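Local coordinates for protein histidyl-trna synthetase (Thermus thermophilus, PDB 1H4V) that catalyses the ATP-dependent attachment of L-histidine to tRNA(His), working as a homodimer of the class II aminoacyl-tRNA synthetase family, at residues A[65-68]-A[74-77]; A[41-46]-A[109-114]. One frame throughout, in Å; residues are numbered along the deposited sequence.

Interaction 1 (A[65-68]-A[74-77]); sequences MFTF and RSLT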
ATOM      1  N   MET A  65       9.337   9.006  17.992  1.00 36.27           N
ATOM      2  CA  MET A  65       8.431   9.345  16.895  1.00 31.32           C
ATOM      3  C   MET A  65       9.126  10.308  15.931  1.00 29.46           C
ATOM      4  O   MET A  65       9.785  11.252  16.362  1.00 28.87           O
ATOM      5  CB  MET A  65       7.161  10.019  17.426  1.00 32.39           C
ATOM      6  CG  MET A  65       6.039   9.078  17.838  1.00 33.31           C
ATOM      7  SD  MET A  65       4.630   9.971  18.585  1.00 40.02           S
ATOM      8  CE  MET A  65       4.648  11.498  17.695  1.00 32.79           C
ATOM      9  N   PHE A  66       8.992  10.067  14.631  1.00 26.62           N
ATOM     10  CA  PHE A  66       9.604  10.954  13.655  1.00 24.27           C
ATOM     11  C   PHE A  66       8.699  12.169  13.526  1.00 25.25           C
ATOM     12  O   PHE A  66       7.601  12.084  12.986  1.00 25.34           O
ATOM     13  CB  PHE A  66       9.754  10.278  12.288  1.00 21.88           C
ATOM     14  CG  PHE A  66      10.729   9.136  12.268  1.00 18.62           C
ATOM     15  CD1 PHE A  66      10.282   7.823  12.340  1.00 16.16           C
ATOM     16  CD2 PHE A  66      12.094   9.373  12.145  1.00 19.72           C
ATOM     17  CE1 PHE A  66      11.183   6.756  12.283  1.00 17.97           C
ATOM     18  CE2 PHE A  66      13.006   8.312  12.089  1.00 20.96           C
ATOM     19  CZ  PHE A  66      12.550   7.003  12.157  1.00 17.78           C
ATOM     20  N   THR A  67       9.173  13.299  14.033  1.00 25.53           N
ATOM     21  CA  THR A  67       8.419  14.538  14.017  1.00 27.50           C
ATOM     22  C   THR A  67       9.188  15.597  13.248  1.00 28.76           C
ATOM     23  O   THR A  67      10.409  15.545  13.160  1.00 31.26           O
ATOM     24  CB  THR A  67       8.189  15.025  15.455  1.00 27.10           C
ATOM     25  OG1 THR A  67       7.552  13.987  16.201  1.00 29.82           O
ATOM     26  CG2 THR A  67       7.310  16.266  15.481  1.00 29.06           C
ATOM     27  N   PHE A  68       8.474  16.555  12.685  1.00 29.23           N
ATOM     28  CA  PHE A  68       9.121  17.621  11.939  1.00 32.03           C
ATOM     29  C   PHE A  68       8.075  18.650  11.569  1.00 33.47           C
ATOM     30  O   PHE A  68       6.884  18.369  11.617  1.00 32.42           O
ATOM     31  CB  PHE A  68       9.782  17.054  10.677  1.00 31.95           C
ATOM     32  CG  PHE A  68       8.814  16.423   9.711  1.00 32.35           C
ATOM     33  CD1 PHE A  68       8.239  17.174   8.690  1.00 32.62           C
ATOM     34  CD2 PHE A  68       8.454  15.085   9.844  1.00 32.33           C
ATOM     35  CE1 PHE A  68       7.310  16.601   7.812  1.00 34.07           C
ATOM     36  CE2 PHE A  68       7.529  14.497   8.977  1.00 32.66           C
ATOM     37  CZ  PHE A  68       6.953  15.259   7.956  1.00 35.09           C
ATOM     38  N   ARG A  74       3.982  24.314  11.304  1.00 38.06           N
ATOM     39  CA  ARG A  74       3.096  23.280  11.832  1.00 36.09           C
ATOM     40  C   ARG A  74       3.872  21.998  12.138  1.00 32.60           C
ATOM     41  O   ARG A  74       4.642  21.512  11.309  1.00 32.36           O
ATOM     42  CB  ARG A  74       1.992  22.968  10.823  1.00 39.87           C
ATOM     43  CG  ARG A  74       0.604  22.787  11.426  1.00 41.34           C
ATOM     44  CD  ARG A  74      -0.228  24.049  11.261  1.00 39.71           C
ATOM     45  NE  ARG A  74      -1.644  23.741  11.084  1.00 42.87           N
ATOM     46  CZ  ARG A  74      -2.541  24.600  10.608  1.00 46.40           C
ATOM     47  NH1 ARG A  74      -2.168  25.826  10.258  1.00 47.50           N
ATOM     48  NH2 ARG A  74      -3.809  24.232  10.474  1.00 46.15           N
ATOM     49  N   SER A  75       3.671  21.457  13.332  1.00 28.64           N
ATOM     50  CA  SER A  75       4.350  20.230  13.721  1.00 28.11           C
ATOM     51  C   SER A  75       3.674  19.038  13.036  1.00 26.70           C
ATOM     52  O   SER A  75       2.458  18.878  13.112  1.00 26.32           O
ATOM     53  CB  SER A  75       4.301  20.055  15.240  1.00 26.76           C
ATOM     54  OG  SER A  75       5.109  18.969  15.659  1.00 25.74           O
ATOM     55  N   LEU A  76       4.472  18.213  12.366  1.00 25.08           N
ATOM     56  CA  LEU A  76       3.972  17.042  11.652  1.00 23.02           C
ATOM     57  C   LEU A  76       4.685  15.793  12.163  1.00 22.47           C
ATOM     58  O   LEU A  76       5.864  15.846  12.506  1.00 20.84           O
ATOM     59  CB  LEU A  76       4.229  17.206  10.154  1.00 24.34           C
ATOM     60  CG  LEU A  76       3.079  17.557   9.196  1.00 31.08           C
ATOM     61  CD1 LEU A  76       2.210  18.657   9.745  1.00 31.32           C
ATOM     62  CD2 LEU A  76       3.668  17.958   7.846  1.00 30.32           C
ATOM     63  N   THR A  77       3.969  14.672  12.220  1.00 22.52           N
ATOM     64  CA  THR A  77       4.551  13.420  12.695  1.00 21.38           C
ATOM     65  C   THR A  77       4.217  12.215  11.812  1.00 20.64           C
ATOM     66  O   THR A  77       3.084  12.039  11.374  1.00 22.93           O
ATOM     67  CB  THR A  77       4.102  13.121  14.164  1.00 24.88           C
ATOM     68  OG1 THR A  77       4.778  14.012  15.069  1.00 26.84           O
ATOM     69  CG2 THR A  77       4.419  11.687  14.550  1.00 25.71           C
TER

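Interaction 2 (A[41-46]-A[109-114]); sequences TPIFEE and PMFRAE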
ATOM      1  N   THR A  41      -5.281   6.054   5.959  1.00 15.20           N
ATOM      2  CA  THR A  41      -4.999   7.399   6.446  1.00 13.78           C
ATOM      3  C   THR A  41      -3.660   7.863   5.902  1.00 14.35           C
ATOM      4  O   THR A  41      -2.901   7.070   5.337  1.00 13.06           O
ATOM      5  CB  THR A  41      -4.944   7.456   7.984  1.00 14.82           C
ATOM      6  OG1 THR A  41      -3.851   6.661   8.462  1.00 21.45           O
ATOM      7  CG2 THR A  41      -6.234   6.937   8.571  1.00 12.66           C
ATOM      8  N   PRO A  42      -3.350   9.160   6.058  1.00 14.12           N
ATOM      9  CA  PRO A  42      -2.071   9.671   5.556  1.00 13.65           C
ATOM     10  C   PRO A  42      -0.858   9.133   6.310  1.00 13.77           C
ATOM     11  O   PRO A  42      -0.962   8.670   7.446  1.00 13.03           O
ATOM     12  CB  PRO A  42      -2.223  11.183   5.715  1.00 12.38           C
ATOM     13  CG  PRO A  42      -3.690  11.390   5.507  1.00 13.72           C
ATOM     14  CD  PRO A  42      -4.266  10.275   6.355  1.00 14.63           C
ATOM     15  N   ILE A  43       0.295   9.193   5.655  1.00 13.20           N
ATOM     16  CA  ILE A  43       1.540   8.738   6.252  1.00 14.14           C
ATOM     17  C   ILE A  43       1.927   9.629   7.445  1.00 13.85           C
ATOM     18  O   ILE A  43       2.531   9.167   8.406  1.00 12.93           O
ATOM     19  CB  ILE A  43       2.667   8.752   5.205  1.00 15.10           C
ATOM     20  CG1 ILE A  43       2.362   7.727   4.099  1.00 16.19           C
ATOM     21  CG2 ILE A  43       3.996   8.508   5.869  1.00 14.43           C
ATOM     22  CD1 ILE A  43       2.363   6.262   4.541  1.00 12.76           C
ATOM     23  N   PHE A  44       1.591  10.912   7.377  1.00 16.47           N
ATOM     24  CA  PHE A  44       1.893  11.824   8.478  1.00 19.30           C
ATOM     25  C   PHE A  44       0.676  12.654   8.851  1.00 20.83           C
ATOM     26  O   PHE A  44      -0.245  12.826   8.050  1.00 21.36           O
ATOM     27  CB  PHE A  44       3.079  12.747   8.141  1.00 19.79           C
ATOM     28  CG  PHE A  44       2.894  13.586   6.900  1.00 20.33           C
ATOM     29  CD1 PHE A  44       1.931  14.588   6.847  1.00 20.78           C
ATOM     30  CD2 PHE A  44       3.713  13.390   5.792  1.00 22.80           C
ATOM     31  CE1 PHE A  44       1.783  15.389   5.705  1.00 21.17           C
ATOM     32  CE2 PHE A  44       3.575  14.183   4.644  1.00 27.23           C
ATOM     33  CZ  PHE A  44       2.603  15.186   4.603  1.00 23.13           C
ATOM     34  N   GLU A  45       0.679  13.158  10.078  1.00 22.09           N
ATOM     35  CA  GLU A  45      -0.418  13.974  10.594  1.00 21.30           C
ATOM     36  C   GLU A  45       0.110  14.995  11.587  1.00 19.63           C
ATOM     37  O   GLU A  45       1.307  15.012  11.910  1.00 17.04           O
ATOM     38  CB  GLU A  45      -1.446  13.089  11.305  1.00 22.52           C
ATOM     39  CG  GLU A  45      -1.926  11.949  10.456  1.00 30.23           C
ATOM     40  CD  GLU A  45      -3.392  11.656  10.638  1.00 29.28           C
ATOM     41  OE1 GLU A  45      -4.148  12.580  11.009  1.00 31.34           O
ATOM     42  OE2 GLU A  45      -3.790  10.504  10.385  1.00 29.56           O
ATOM     43  N   GLU A  46      -0.783  15.849  12.070  1.00 19.53           N
ATOM     44  CA  GLU A  46      -0.378  16.836  13.057  1.00 19.75           C
ATOM     45  C   GLU A  46       0.054  16.035  14.269  1.00 19.02           C
ATOM     46  O   GLU A  46      -0.617  15.085  14.672  1.00 16.40           O
ATOM     47  CB  GLU A  46      -1.536  17.742  13.449  1.00 20.29           C
ATOM     48  CG  GLU A  46      -1.962  18.715  12.400  1.00 29.16           C
ATOM     49  CD  GLU A  46      -2.808  19.813  13.002  1.00 40.96           C
ATOM     50  OE1 GLU A  46      -2.314  20.479  13.944  1.00 40.39           O
ATOM     51  OE2 GLU A  46      -3.961  20.003  12.546  1.00 44.88           O
ATOM     52  N   PRO A 109       2.237   1.161   6.535  1.00 13.63           N
ATOM     53  CA  PRO A 109       3.475   1.355   7.291  1.00 12.50           C
ATOM     54  C   PRO A 109       3.320   2.214   8.546  1.00 13.59           C
ATOM     55  O   PRO A 109       2.457   3.088   8.605  1.00 12.36           O
ATOM     56  CB  PRO A 109       4.398   2.000   6.261  1.00 12.37           C
ATOM     57  CG  PRO A 109       3.466   2.789   5.440  1.00 11.29           C
ATOM     58  CD  PRO A 109       2.327   1.813   5.216  1.00  9.78           C
ATOM     59  N   MET A 110       4.153   1.926   9.544  1.00 12.77           N
ATOM     60  CA  MET A 110       4.197   2.669  10.794  1.00 15.41           C
ATOM     61  C   MET A 110       5.671   3.029  10.964  1.00 16.13           C
ATOM     62  O   MET A 110       6.558   2.388  10.396  1.00 15.70           O
ATOM     63  CB  MET A 110       3.763   1.830  11.990  1.00 13.83           C
ATOM     64  CG  MET A 110       2.350   1.320  11.924  1.00 20.78           C
ATOM     65  SD  MET A 110       1.131   2.627  11.949  1.00 21.31           S
ATOM     66  CE  MET A 110      -0.395   1.733  11.411  1.00 16.03           C
ATOM     67  N   PHE A 111       5.923   4.052  11.762  1.00 18.56           N
ATOM     68  CA  PHE A 111       7.271   4.552  11.955  1.00 21.03           C
ATOM     69  C   PHE A 111       7.608   4.691  13.421  1.00 22.03           C
ATOM     70  O   PHE A 111       6.882   5.299  14.196  1.00 24.83           O
ATOM     71  CB  PHE A 111       7.379   5.862  11.187  1.00 15.50           C
ATOM     72  CG  PHE A 111       7.025   5.707   9.744  1.00 12.81           C
ATOM     73  CD1 PHE A 111       7.975   5.238   8.836  1.00 13.53           C
ATOM     74  CD2 PHE A 111       5.726   5.934   9.303  1.00 10.72           C
ATOM     75  CE1 PHE A 111       7.637   4.999   7.501  1.00 10.36           C
ATOM     76  CE2 PHE A 111       5.370   5.699   7.974  1.00  8.34           C
ATOM     77  CZ  PHE A 111       6.327   5.228   7.070  1.00  8.76           C
ATOM     78  N   ARG A 112       8.740   4.101  13.767  1.00 24.89           N
ATOM     79  CA  ARG A 112       9.268   4.032  15.129  1.00 29.06           C
ATOM     80  C   ARG A 112      10.699   4.569  15.031  1.00 30.26           C
ATOM     81  O   ARG A 112      11.472   4.117  14.199  1.00 27.78           O
ATOM     82  CB  ARG A 112       9.292   2.555  15.546  1.00 33.44           C
ATOM     83  CG  ARG A 112       9.403   2.254  17.028  1.00 41.83           C
ATOM     84  CD  ARG A 112       8.969   0.798  17.284  1.00 54.56           C
ATOM     85  NE  ARG A 112       9.919  -0.176  16.732  1.00 60.01           N
ATOM     86  CZ  ARG A 112       9.594  -1.435  16.415  1.00 62.84           C
ATOM     87  NH1 ARG A 112       8.347  -1.876  16.581  1.00 62.25           N
ATOM     88  NH2 ARG A 112      10.506  -2.282  15.958  1.00 64.28           N
ATOM     89  N   ALA A 113      11.057   5.528  15.869  1.00 34.22           N
ATOM     90  CA  ALA A 113      12.400   6.086  15.807  1.00 40.58           C
ATOM     91  C   ALA A 113      13.365   5.485  16.843  1.00 46.10           C
ATOM     92  O   ALA A 113      13.597   6.059  17.897  1.00 48.46           O
ATOM     93  CB  ALA A 113      12.330   7.584  15.965  1.00 33.01           C
ATOM     94  N   GLU A 114      13.928   4.324  16.526  1.00 53.43           N
ATOM     95  CA  GLU A 114      14.894   3.659  17.386  1.00 61.07           C
ATOM     96  C   GLU A 114      16.256   3.896  16.761  1.00 64.52           C
ATOM     97  O   GLU A 114      16.348   4.432  15.651  1.00 66.51           O
ATOM     98  CB  GLU A 114      14.593   2.160  17.468  1.00 65.85           C
ATOM     99  CG  GLU A 114      14.579   1.427  16.124  1.00 75.28           C
ATOM    100  CD  GLU A 114      14.253  -0.075  16.262  1.00 80.97           C
ATOM    101  OE1 GLU A 114      15.112  -0.815  16.774  1.00 84.80           O
ATOM    102  OE2 GLU A 114      13.142  -0.482  15.871  1.00 84.39           O
TER

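Interaction 1 (A[65-68]-A[74-77])
F68 and L76 form an antiparallel hydrogen-bonded pair, with F68 N reaching L76 O at 2.7 Å and L76 N bonded in return to F68 O, while T67 and T77 make the adjoining non-hydrogen-bonded pair. This is the ladder of a beta hairpin. The strands close in at the threonine pair, where T67 CA and T77 CA are 4.2 Å apart against 5.2 Å between F68 CA and L76 CA. T67 CA makes a C-H...O contact with L76 O, and T77 CA a similar one with F66 O.

The side chains divide between two faces of the sheet. On one, the hydroxyls of T67 and T77 are hydrogen-bonded (OG1 to OG1, 3.0 Å); T77 OG1 is also bonded to the hydroxyl of T47, which binds S75 OG as well, giving a small polar cluster. T67 CG2, set opposite the backbone N across the CA-CB bond, reaches diagonally across to the facing strand, where S75 OG lies 3.5 Å away. On the other face the F68 ring lies across L76: CB stands over the ring face near its rim, 4.1 Å from the centroid, and CD2 touches CE1 at 3.9 Å. With chi1 at 62°, CG sits between the backbone N and carbonyl carbon, bringing the ring over its cross-strand neighbour. With an alanine in place of F68, L76 CB is likely to lose its aromatic cover and the dimer interface its F68-F68 ring contact.

Strand 75-78 is the middle of a three-stranded antiparallel sheet: 67-69 flanks it here, and 44-46 pairs with its other edge through E45 and T77.

Interaction 2 (A[41-46]-A[109-114])
I43 packs its two branches against P109 and F111, joining the chain just ahead of strand 44-46 to the end of strand 102-111 in the antiparallel sheet core of a class II synthetase. The sequence from F111 to E114, FRAE, matches the FRxE signature of motif 2, the strand-loop-strand element of these enzymes.

The direct contact is wholly apolar. I43 CD1 reaches P109 CG at 3.8 Å, the two side chains crossing at about a right angle. The other branch, I43 CG2, meets F111 at the far end of its ring, 3.8 Å from CE2 and slightly farther from CZ, approaching obliquely to the ring plane. A chi1 of -65° lays I43 CG1 beside the backbone N and CG2 beside the carbonyl carbon, and this split lets the residue serve both partners. In all, 117 Å² is buried, little for two segments of this length.

Backbone hydrogen bonds link the segments indirectly. R79 pairs with both I43 and F111 through its main chain, while its guanidinium donates to P109 O and, weakly, to the hydroxyl of T41. I43 and F111 also face the second subunit: I43 N is bonded to Q123 OE1 of that subunit, and I43 and F111 each pack on the other one's counterpart there, so the apolar cluster straddles the subunit boundary.

Beyond F111, segment 109-114 carries a salt bridge of its own, R112 with E114, though E114 is poorly ordered. R112 NH2 lies 3.2 Å from E114 OE2, which sits in the guanidinium plane at its edge, and the N-H...O angle is 155°.

Overall arrangement
The two contacts, about 9 Å apart between centres, share the small sheet formed by strands 44-46, 75-78 and 67-69. Interaction 1 knits two of its strands by main-chain bonds and lies partly exposed; interaction 2 is buried nearer the middle of the chain and relies on apolar side chains, linking the segment that leads into the third strand to the large catalytic sheet. E45 O accepts a probable hydrogen bond from T77 N (2.7 Å), coupling the two, and F66 packs on F111. Both contacts also touch the second subunit, where F66 of one chain meets F44 of the other, placing this whole region at the dimer interface.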